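Local coordinates for putative metal binding protein (Coccidioides immitis, PDB 3CVG) that probably binds a metal ion, as a two-lobed member of the periplasmic binding protein (PBP) superfamily, at residues S61-T66 with I79-V84; S99-R104 with P236-V241; N115-S120 with P143-L148. All coordinates share one frame; numbering follows the deposited sequence.

Contacts 1 and 2 are neighbours, with centres about 10 Å apart, and share a border through adjacent strands 77-80 and 234-241. A probable backbone hydrogen bond of 2.7 Å from Thr80 N to His238 O joins them, and Ile79 packs on Leu239. Contact 3 lies far off: its centre is about 31 Å from that of contact 1 and 34 Å from that of contact 2, with nearest atoms about 17 Å away in both cases. Contacts 2 and 3 fall on opposite sides of the chain's centre, consistent with the two lobes of a PBP fold. The side chain of Tyr81 in contact 1 is about 7 Å from a bound calcium ion, too far to coordinate it directly.

Contact 1: residues S61-T66 with I79-V84; sequences SDTTVT and ITYSPV
Thr66, whose CG2 meets Thr80 CG2 across the contact, holds its hydroxyl among three polar neighbours. Ser61 OG lies 2.7 Å from Thr66 OG1 in a hydrogen bond that either could donate, Asp62 O is a possible acceptor 3.0 Å from Thr66 OG1, and a water is the third partner. That water also donates to Ser61 O and, at 2.8 Å, to Ile79 O, so one molecule ties the start of helix 63-71 to the end of strand 77-80.

The direct polar link is a nearly straight bond (166° at the hydrogen) from Tyr81 N to Thr63 OG1, 3.2 Å long. The same hydroxyl oxygen lies in the plane of the Tyr81 ring at its edge, near CD2. With chi1 at -66°, Thr63 sets OG1 beside its own backbone N and swings CG2 anti to it; the methyl thereby reaches Thr80 CB at 3.9 Å and Ser82 CB at 4.1 Å. Thr63 and Thr80 cross at about a right angle, methyl against methyl.

The polar ends of the second segment are held by other partners: Thr80 OG1 by Glu86, Tyr81 OH by Ala29 N. Thr63 and Thr66 thus divide their work: the methyls pack on Thr80, while the Thr63 hydroxyl takes a backbone N-H where strand 77-80 gives way to the turn before helix 83-91 and the Thr66 hydroxyl joins Ser61 and the water.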
loop_
_atom_site.group_PDB
_atom_site.type_symbol
_atom_site.label_atom_id
_atom_site.label_comp_id
_atom_site.label_asym_id
_atom_site.label_seq_id
_atom_site.Cartn_x
_atom_site.Cartn_y
_atom_site.Cartn_z
ATOM N N SER A 61 -11.468 3.294 -1.083
ATOM C CA SER A 61 -11.600 2.220 -2.056
ATOM C C SER A 61 -10.260 1.614 -2.457
ATOM O O SER A 61 -9.249 2.317 -2.549
ATOM C CB SER A 61 -12.316 2.746 -3.303
ATOM O OG SER A 61 -11.668 3.905 -3.804
ATOM N N ASP A 62 -10.250 0.304 -2.686
ATOM C CA ASP A 62 -9.021 -0.355 -3.101
ATOM C C ASP A 62 -8.798 0.038 -4.559
ATOM O O ASP A 62 -9.637 0.719 -5.149
ATOM C CB ASP A 62 -9.130 -1.881 -2.935
ATOM C CG ASP A 62 -10.100 -2.530 -3.914
ATOM O OD1 ASP A 62 -10.726 -1.818 -4.725
ATOM O OD2 ASP A 62 -10.231 -3.770 -3.866
ATOM N N THR A 63 -7.675 -0.363 -5.136
ATOM C CA THR A 63 -7.384 -0.007 -6.521
ATOM C C THR A 63 -8.492 -0.345 -7.528
ATOM O O THR A 63 -8.841 0.483 -8.366
ATOM C CB THR A 63 -6.071 -0.660 -7.004
ATOM O OG1 THR A 63 -4.965 -0.110 -6.273
ATOM C CG2 THR A 63 -5.858 -0.395 -8.489
ATOM N N THR A 64 -9.050 -1.549 -7.454
ATOM C CA THR A 64 -10.089 -1.937 -8.412
ATOM C C THR A 64 -11.321 -1.027 -8.365
ATOM O O THR A 64 -11.861 -0.633 -9.409
ATOM C CB THR A 64 -10.544 -3.392 -8.183
ATOM O OG1 THR A 64 -9.425 -4.274 -8.334
ATOM C CG2 THR A 64 -11.623 -3.775 -9.188
ATOM N N VAL A 65 -11.756 -0.697 -7.153
ATOM C CA VAL A 65 -12.932 0.149 -6.972
ATOM C C VAL A 65 -12.653 1.589 -7.369
ATOM O O VAL A 65 -13.485 2.239 -8.000
ATOM C CB VAL A 65 -13.418 0.115 -5.512
ATOM C CG1 VAL A 65 -14.757 0.836 -5.393
ATOM C CG2 VAL A 65 -13.544 -1.319 -5.049
ATOM N N THR A 66 -11.481 2.088 -6.989
ATOM C CA THR A 66 -11.090 3.450 -7.329
ATOM C C THR A 66 -11.240 3.630 -8.837
ATOM O O THR A 66 -11.825 4.605 -9.307
ATOM C CB THR A 66 -9.623 3.724 -6.917
ATOM O OG1 THR A 66 -9.523 3.730 -5.486
ATOM C CG2 THR A 66 -9.147 5.060 -7.463
ATOM N N ILE A 79 -5.677 7.501 -6.228
ATOM C CA ILE A 79 -4.298 7.139 -5.970
ATOM C C ILE A 79 -4.354 5.620 -5.932
ATOM O O ILE A 79 -5.018 5.022 -5.079
ATOM C CB ILE A 79 -3.793 7.702 -4.634
ATOM C CG1 ILE A 79 -3.854 9.231 -4.669
ATOM C CG2 ILE A 79 -2.356 7.243 -4.385
ATOM C CD1 ILE A 79 -3.329 9.901 -3.418
ATOM N N THR A 80 -3.671 5.001 -6.882
ATOM C CA THR A 80 -3.678 3.557 -6.995
ATOM C C THR A 80 -2.319 2.914 -6.745
ATOM O O THR A 80 -1.289 3.595 -6.715
ATOM C CB THR A 80 -4.210 3.166 -8.380
ATOM O OG1 THR A 80 -3.454 3.845 -9.392
ATOM C CG2 THR A 80 -5.664 3.581 -8.514
ATOM N N TYR A 81 -2.330 1.594 -6.575
ATOM C CA TYR A 81 -1.119 0.837 -6.301
ATOM C C TYR A 81 -0.904 -0.327 -7.263
ATOM O O TYR A 81 -0.448 -1.397 -6.851
ATOM C CB TYR A 81 -1.179 0.301 -4.875
ATOM C CG TYR A 81 -1.490 1.358 -3.838
ATOM C CD1 TYR A 81 -0.473 2.030 -3.171
ATOM C CD2 TYR A 81 -2.814 1.674 -3.512
ATOM C CE1 TYR A 81 -0.759 2.986 -2.198
ATOM C CE2 TYR A 81 -3.111 2.629 -2.543
ATOM C CZ TYR A 81 -2.080 3.276 -1.889
ATOM O OH TYR A 81 -2.369 4.193 -0.912
ATOM N N SER A 82 -1.231 -0.135 -8.536
ATOM C CA SER A 82 -1.038 -1.200 -9.517
ATOM C C SER A 82 -0.731 -0.645 -10.909
ATOM O O SER A 82 -1.640 -0.305 -11.665
ATOM C CB SER A 82 -2.284 -2.093 -9.583
ATOM O OG SER A 82 -2.132 -3.103 -10.572
ATOM N N PRO A 83 0.562 -0.533 -11.259
ATOM C CA PRO A 83 0.954 -0.014 -12.576
ATOM C C PRO A 83 0.227 -0.674 -13.755
ATOM O O PRO A 83 -0.150 0.002 -14.718
ATOM C CB PRO A 83 2.459 -0.267 -12.602
ATOM C CG PRO A 83 2.848 -0.016 -11.180
ATOM C CD PRO A 83 1.747 -0.736 -10.401
ATOM N N VAL A 84 0.018 -1.988 -13.693
ATOM C CA VAL A 84 -0.661 -2.668 -14.795
ATOM C C VAL A 84 -2.127 -2.269 -14.897
ATOM O O VAL A 84 -2.634 -2.009 -15.996
ATOM C CB VAL A 84 -0.587 -4.210 -14.666
ATOM C CG1 VAL A 84 -1.400 -4.863 -15.787
ATOM C CG2 VAL A 84 0.853 -4.668 -14.753
HETATM O O HOH W 1 -6.857 3.020 -4.316
#

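Contact 2: residues S99-R104 with P236-V241; sequences SYYAFR and PAHLLV
Ala237 CB sits over the centre of the Phe103 ring, 3.5 Å from the centroid and only 13° off the ring normal, a CH-pi contact. It is reached because Phe103 carries CG between its backbone N and carbonyl carbon (chi1 62°), which folds the ring across its strand partner. On this same face of the antiparallel pair Tyr100 CB packs against Leu239 CB, and Val241 CG2 meets the edge of the Tyr100 ring at CE2, 3.5 Å away.

On the other face the rings of Tyr101 and His238 form an offset stack with centroids 4.4 Å apart and planes at 28°, His238 CE1 lying over the middle of the tyrosine ring. Beyond the stack, Tyr101 OH approaches Pro236 CB to 3.2 Å, while Ser99 OG comes near His238 CD2.

The backbone supplies the polar seam. Tyr100 and Leu239 are a hydrogen-bonded pair, with Leu239 N to Tyr100 O at 2.7 Å; farther along, Ala237 N donates to Phe103 O. The register slips by one residue before the Phe103-Ala237 pair, where Ala102 and Phe103 both lie opposite the single residue Ala237: Ala102 N bonds to Ala237 O at 2.9 Å and Phe103 N only weakly to that oxygen, at 3.4 Å, a classic beta bulge.

Helix 248-259 covers the face of Tyr100, Leu239 and Val241 through Ala255, helix 83-91 touches His238 and Leu240 through Glu86, and strand 77-80 continues the sheet beyond strand 234-241.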
loop_
_atom_site.group_PDB
_atom_site.type_symbol
_atom_site.label_atom_id
_atom_site.label_comp_id
_atom_site.label_asym_id
_atom_site.label_seq_id
_atom_site.Cartn_x
_atom_site.Cartn_y
_atom_site.Cartn_z
ATOM N N SER A 99 -0.316 8.620 -16.216
ATOM C CA SER A 99 -0.566 8.502 -14.785
ATOM C C SER A 99 0.501 9.382 -14.151
ATOM O O SER A 99 1.452 9.780 -14.830
ATOM C CB SER A 99 -0.384 7.060 -14.314
ATOM O OG SER A 99 0.972 6.665 -14.388
ATOM N N TYR A 100 0.352 9.682 -12.865
ATOM C CA TYR A 100 1.313 10.528 -12.158
ATOM C C TYR A 100 1.911 9.791 -10.960
ATOM O O TYR A 100 1.180 9.371 -10.063
ATOM C CB TYR A 100 0.620 11.805 -11.673
ATOM C CG TYR A 100 -0.015 12.617 -12.780
ATOM C CD1 TYR A 100 0.743 13.499 -13.550
ATOM C CD2 TYR A 100 -1.369 12.484 -13.075
ATOM C CE1 TYR A 100 0.166 14.229 -14.589
ATOM C CE2 TYR A 100 -1.956 13.205 -14.111
ATOM C CZ TYR A 100 -1.183 14.076 -14.862
ATOM O OH TYR A 100 -1.752 14.786 -15.892
ATOM N N TYR A 101 3.232 9.629 -10.952
ATOM C CA TYR A 101 3.908 8.953 -9.846
ATOM C C TYR A 101 3.784 9.889 -8.648
ATOM O O TYR A 101 4.328 10.989 -8.668
ATOM C CB TYR A 101 5.390 8.727 -10.178
ATOM C CG TYR A 101 6.008 7.495 -9.537
ATOM C CD1 TYR A 101 5.673 7.107 -8.232
ATOM C CD2 TYR A 101 6.952 6.729 -10.224
ATOM C CE1 TYR A 101 6.263 5.980 -7.636
ATOM C CE2 TYR A 101 7.547 5.611 -9.637
ATOM C CZ TYR A 101 7.199 5.241 -8.343
ATOM O OH TYR A 101 7.776 4.122 -7.768
ATOM N N ALA A 102 3.077 9.450 -7.610
ATOM C CA ALA A 102 2.845 10.274 -6.417
ATOM C C ALA A 102 3.834 10.076 -5.269
ATOM O O ALA A 102 4.410 11.040 -4.760
ATOM C CB ALA A 102 1.425 10.043 -5.909
ATOM N N PHE A 103 4.004 8.832 -4.836
ATOM C CA PHE A 103 4.928 8.539 -3.755
ATOM C C PHE A 103 5.269 7.056 -3.717
ATOM O O PHE A 103 4.705 6.261 -4.470
ATOM C CB PHE A 103 4.351 9.014 -2.407
ATOM C CG PHE A 103 3.065 8.342 -2.009
ATOM C CD1 PHE A 103 3.077 7.121 -1.336
ATOM C CD2 PHE A 103 1.839 8.938 -2.292
ATOM C CE1 PHE A 103 1.890 6.509 -0.953
ATOM C CE2 PHE A 103 0.642 8.330 -1.913
ATOM C CZ PHE A 103 0.672 7.113 -1.241
ATOM N N ARG A 104 6.212 6.696 -2.852
ATOM C CA ARG A 104 6.640 5.308 -2.731
ATOM C C ARG A 104 6.436 4.765 -1.317
ATOM O O ARG A 104 6.987 5.287 -0.342
ATOM C CB ARG A 104 8.114 5.179 -3.151
ATOM C CG ARG A 104 8.344 5.322 -4.674
ATOM C CD ARG A 104 9.836 5.390 -5.067
ATOM N NE ARG A 104 10.460 6.657 -4.669
ATOM C CZ ARG A 104 11.712 7.013 -4.962
ATOM N NH1 ARG A 104 12.501 6.205 -5.662
ATOM N NH2 ARG A 104 12.182 8.184 -4.548
ATOM N N PRO A 236 4.704 1.331 -5.134
ATOM C CA PRO A 236 4.485 2.625 -5.785
ATOM C C PRO A 236 3.027 3.054 -5.843
ATOM O O PRO A 236 2.127 2.241 -6.060
ATOM C CB PRO A 236 5.089 2.415 -7.172
ATOM C CG PRO A 236 4.809 0.963 -7.434
ATOM C CD PRO A 236 5.162 0.320 -6.102
ATOM N N ALA A 237 2.810 4.351 -5.650
ATOM C CA ALA A 237 1.478 4.930 -5.685
ATOM C C ALA A 237 1.422 5.938 -6.820
ATOM O O ALA A 237 2.309 6.785 -6.943
ATOM C CB ALA A 237 1.168 5.620 -4.356
ATOM N N HIS A 238 0.396 5.824 -7.660
ATOM C CA HIS A 238 0.207 6.725 -8.789
ATOM C C HIS A 238 -1.168 7.378 -8.706
ATOM O O HIS A 238 -2.105 6.812 -8.127
ATOM C CB HIS A 238 0.297 5.974 -10.127
ATOM C CG HIS A 238 1.690 5.647 -10.558
ATOM N ND1 HIS A 238 2.419 4.612 -10.008
ATOM C CD2 HIS A 238 2.488 6.211 -11.497
ATOM C CE1 HIS A 238 3.604 4.554 -10.592
ATOM N NE2 HIS A 238 3.670 5.514 -11.497
ATOM N N LEU A 239 -1.288 8.574 -9.283
ATOM C CA LEU A 239 -2.563 9.277 -9.307
ATOM C C LEU A 239 -3.160 9.114 -10.698
ATOM O O LEU A 239 -2.444 9.179 -11.699
ATOM C CB LEU A 239 -2.384 10.769 -9.026
ATOM C CG LEU A 239 -3.695 11.561 -9.068
ATOM C CD1 LEU A 239 -4.491 11.275 -7.810
ATOM C CD2 LEU A 239 -3.414 13.050 -9.168
ATOM N N LEU A 240 -4.468 8.892 -10.756
ATOM C CA LEU A 240 -5.154 8.740 -12.031
ATOM C C LEU A 240 -6.171 9.859 -12.182
ATOM O O LEU A 240 -6.946 10.125 -11.265
ATOM C CB LEU A 240 -5.874 7.391 -12.108
ATOM C CG LEU A 240 -5.021 6.117 -12.162
ATOM C CD1 LEU A 240 -5.927 4.889 -12.146
ATOM C CD2 LEU A 240 -4.157 6.129 -13.417
ATOM N N VAL A 241 -6.144 10.529 -13.327
ATOM C CA VAL A 241 -7.088 11.600 -13.605
ATOM C C VAL A 241 -8.196 11.006 -14.462
ATOM O O VAL A 241 -7.945 10.515 -15.565
ATOM C CB VAL A 241 -6.412 12.767 -14.358
ATOM C CG1 VAL A 241 -7.460 13.765 -14.837
ATOM C CG2 VAL A 241 -5.410 13.456 -13.440
#

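Contact 3: residues N115-S120 with P143-L148; sequences NPAKLS and PPVRFL
Pro116, the second residue of a type I beta turn running from Asn115 to Lys118, directs its ring at Pro143 and Val145. The turn follows strand 100-111, and the opposing segment leads into strand 147-149 of this PBP-type fold. Pro116 CB comes within 3.1 Å of Pro143 O, a close carbon-to-oxygen approach, and its CG lies 4.2 Å from CD of the Pro143 ring; a cis peptide bond precedes that proline.

Val145 runs obliquely to Pro116 and touches through one branch. Its chi1 of 175° sends CG1 anti to the backbone N and leaves CG2 beside that N, where CG2 meets Pro116 CB at 3.8 Å and Ala117 CB at 4.0 Å. One methyl thus bridges two consecutive residues of the turn, and the contact is mainly apolar packing, with the Pro143 carbonyl, to which Thr141 OG1 is bonded, as its polar element. Helix 125-138 closes over the same region, Met132 meeting Ala117 and Ala135 meeting Val145.

The turn itself is fixed by Lys118 N to Asn115 O and by the Asn115 side chain: its OD1 accepts from Leu119 N at 3.0 Å and is also bonded to Tyr200 OH, while ND2 donates to a lone pair of Leu119 O, also 3.0 Å away.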
loop_
_atom_site.group_PDB
_atom_site.type_symbol
_atom_site.label_atom_id
_atom_site.label_comp_id
_atom_site.label_asym_id
_atom_site.label_seq_id
_atom_site.Cartn_x
_atom_site.Cartn_y
_atom_site.Cartn_z
ATOM N N ASN A 115 12.211 -17.323 14.781
ATOM C CA ASN A 115 12.596 -17.593 13.403
ATOM C C ASN A 115 12.657 -19.088 13.066
ATOM O O ASN A 115 13.707 -19.609 12.689
ATOM C CB ASN A 115 13.955 -16.919 13.138
ATOM C CG ASN A 115 14.322 -16.876 11.667
ATOM O OD1 ASN A 115 13.464 -17.014 10.791
ATOM N ND2 ASN A 115 15.606 -16.659 11.387
ATOM N N PRO A 116 11.526 -19.801 13.196
ATOM C CA PRO A 116 11.522 -21.232 12.886
ATOM C C PRO A 116 11.902 -21.571 11.443
ATOM O O PRO A 116 12.430 -22.659 11.176
ATOM C CB PRO A 116 10.100 -21.666 13.260
ATOM C CG PRO A 116 9.293 -20.394 13.102
ATOM C CD PRO A 116 10.216 -19.372 13.715
ATOM N N ALA A 117 11.650 -20.644 10.519
ATOM C CA ALA A 117 11.989 -20.857 9.117
ATOM C C ALA A 117 13.484 -20.619 8.894
ATOM O O ALA A 117 14.008 -20.860 7.805
ATOM C CB ALA A 117 11.179 -19.925 8.233
ATOM N N LYS A 118 14.155 -20.132 9.933
ATOM C CA LYS A 118 15.591 -19.864 9.872
ATOM C C LYS A 118 15.985 -18.953 8.707
ATOM O O LYS A 118 16.952 -19.212 7.989
ATOM C CB LYS A 118 16.348 -21.197 9.816
ATOM C CG LYS A 118 16.042 -22.057 11.029
ATOM C CD LYS A 118 16.604 -23.468 10.940
ATOM C CE LYS A 118 16.211 -24.262 12.188
ATOM N NZ LYS A 118 14.737 -24.187 12.484
ATOM N N LEU A 119 15.228 -17.873 8.544
ATOM C CA LEU A 119 15.467 -16.896 7.492
ATOM C C LEU A 119 16.715 -16.065 7.771
ATOM O O LEU A 119 16.943 -15.638 8.902
ATOM C CB LEU A 119 14.265 -15.956 7.361
ATOM C CG LEU A 119 12.914 -16.584 7.016
ATOM C CD1 LEU A 119 11.920 -15.480 6.689
ATOM C CD2 LEU A 119 13.076 -17.524 5.824
ATOM N N SER A 120 17.511 -15.837 6.730
ATOM C CA SER A 120 18.736 -15.049 6.839
ATOM C C SER A 120 18.528 -13.686 6.181
ATOM O O SER A 120 18.226 -13.595 4.993
ATOM C CB SER A 120 19.898 -15.783 6.163
ATOM O OG SER A 120 21.104 -15.044 6.269
ATOM N N PRO A 143 8.190 -22.422 17.020
ATOM C CA PRO A 143 6.833 -22.894 16.723
ATOM C C PRO A 143 6.726 -23.333 15.259
ATOM O O PRO A 143 7.690 -23.233 14.504
ATOM C CB PRO A 143 5.984 -21.669 17.027
ATOM C CG PRO A 143 6.880 -20.547 16.559
ATOM C CD PRO A 143 8.229 -20.950 17.115
ATOM N N PRO A 144 5.561 -23.859 14.848
ATOM C CA PRO A 144 5.477 -24.264 13.443
ATOM C C PRO A 144 5.511 -23.019 12.553
ATOM O O PRO A 144 5.107 -21.934 12.978
ATOM C CB PRO A 144 4.138 -24.997 13.376
ATOM C CG PRO A 144 3.316 -24.270 14.393
ATOM C CD PRO A 144 4.286 -24.096 15.547
ATOM N N VAL A 145 6.011 -23.169 11.333
ATOM C CA VAL A 145 6.077 -22.044 10.408
ATOM C C VAL A 145 4.701 -21.825 9.782
ATOM O O VAL A 145 4.175 -22.710 9.111
ATOM C CB VAL A 145 7.100 -22.314 9.288
ATOM C CG1 VAL A 145 7.075 -21.190 8.260
ATOM C CG2 VAL A 145 8.494 -22.454 9.892
ATOM N N ARG A 146 4.112 -20.661 10.043
ATOM C CA ARG A 146 2.810 -20.304 9.485
ATOM C C ARG A 146 2.905 -18.900 8.866
ATOM O O ARG A 146 3.710 -18.074 9.303
ATOM C CB ARG A 146 1.724 -20.356 10.573
ATOM C CG ARG A 146 1.437 -21.788 11.083
ATOM C CD ARG A 146 0.508 -21.788 12.286
ATOM N NE ARG A 146 -0.780 -21.156 11.998
ATOM C CZ ARG A 146 -1.745 -21.717 11.275
ATOM N NH1 ARG A 146 -1.574 -22.930 10.758
ATOM N NH2 ARG A 146 -2.885 -21.073 11.083
ATOM N N PHE A 147 2.104 -18.648 7.832
ATOM C CA PHE A 147 2.104 -17.356 7.145
ATOM C C PHE A 147 0.698 -16.766 7.158
ATOM O O PHE A 147 -0.246 -17.421 6.704
ATOM C CB PHE A 147 2.552 -17.532 5.691
ATOM C CG PHE A 147 2.602 -16.250 4.924
ATOM C CD1 PHE A 147 3.746 -15.462 4.940
ATOM C CD2 PHE A 147 1.485 -15.800 4.226
ATOM C CE1 PHE A 147 3.779 -14.247 4.269
ATOM C CE2 PHE A 147 1.516 -14.579 3.554
ATOM C CZ PHE A 147 2.667 -13.811 3.580
ATOM N N LEU A 148 0.565 -15.534 7.653
ATOM C CA LEU A 148 -0.740 -14.874 7.728
ATOM C C LEU A 148 -1.080 -14.039 6.496
ATOM O O LEU A 148 -0.360 -13.103 6.129
ATOM C CB LEU A 148 -0.833 -13.987 8.984
ATOM C CG LEU A 148 -2.222 -13.455 9.395
ATOM C CD1 LEU A 148 -2.232 -13.202 10.892
ATOM C CD2 LEU A 148 -2.601 -12.169 8.634
#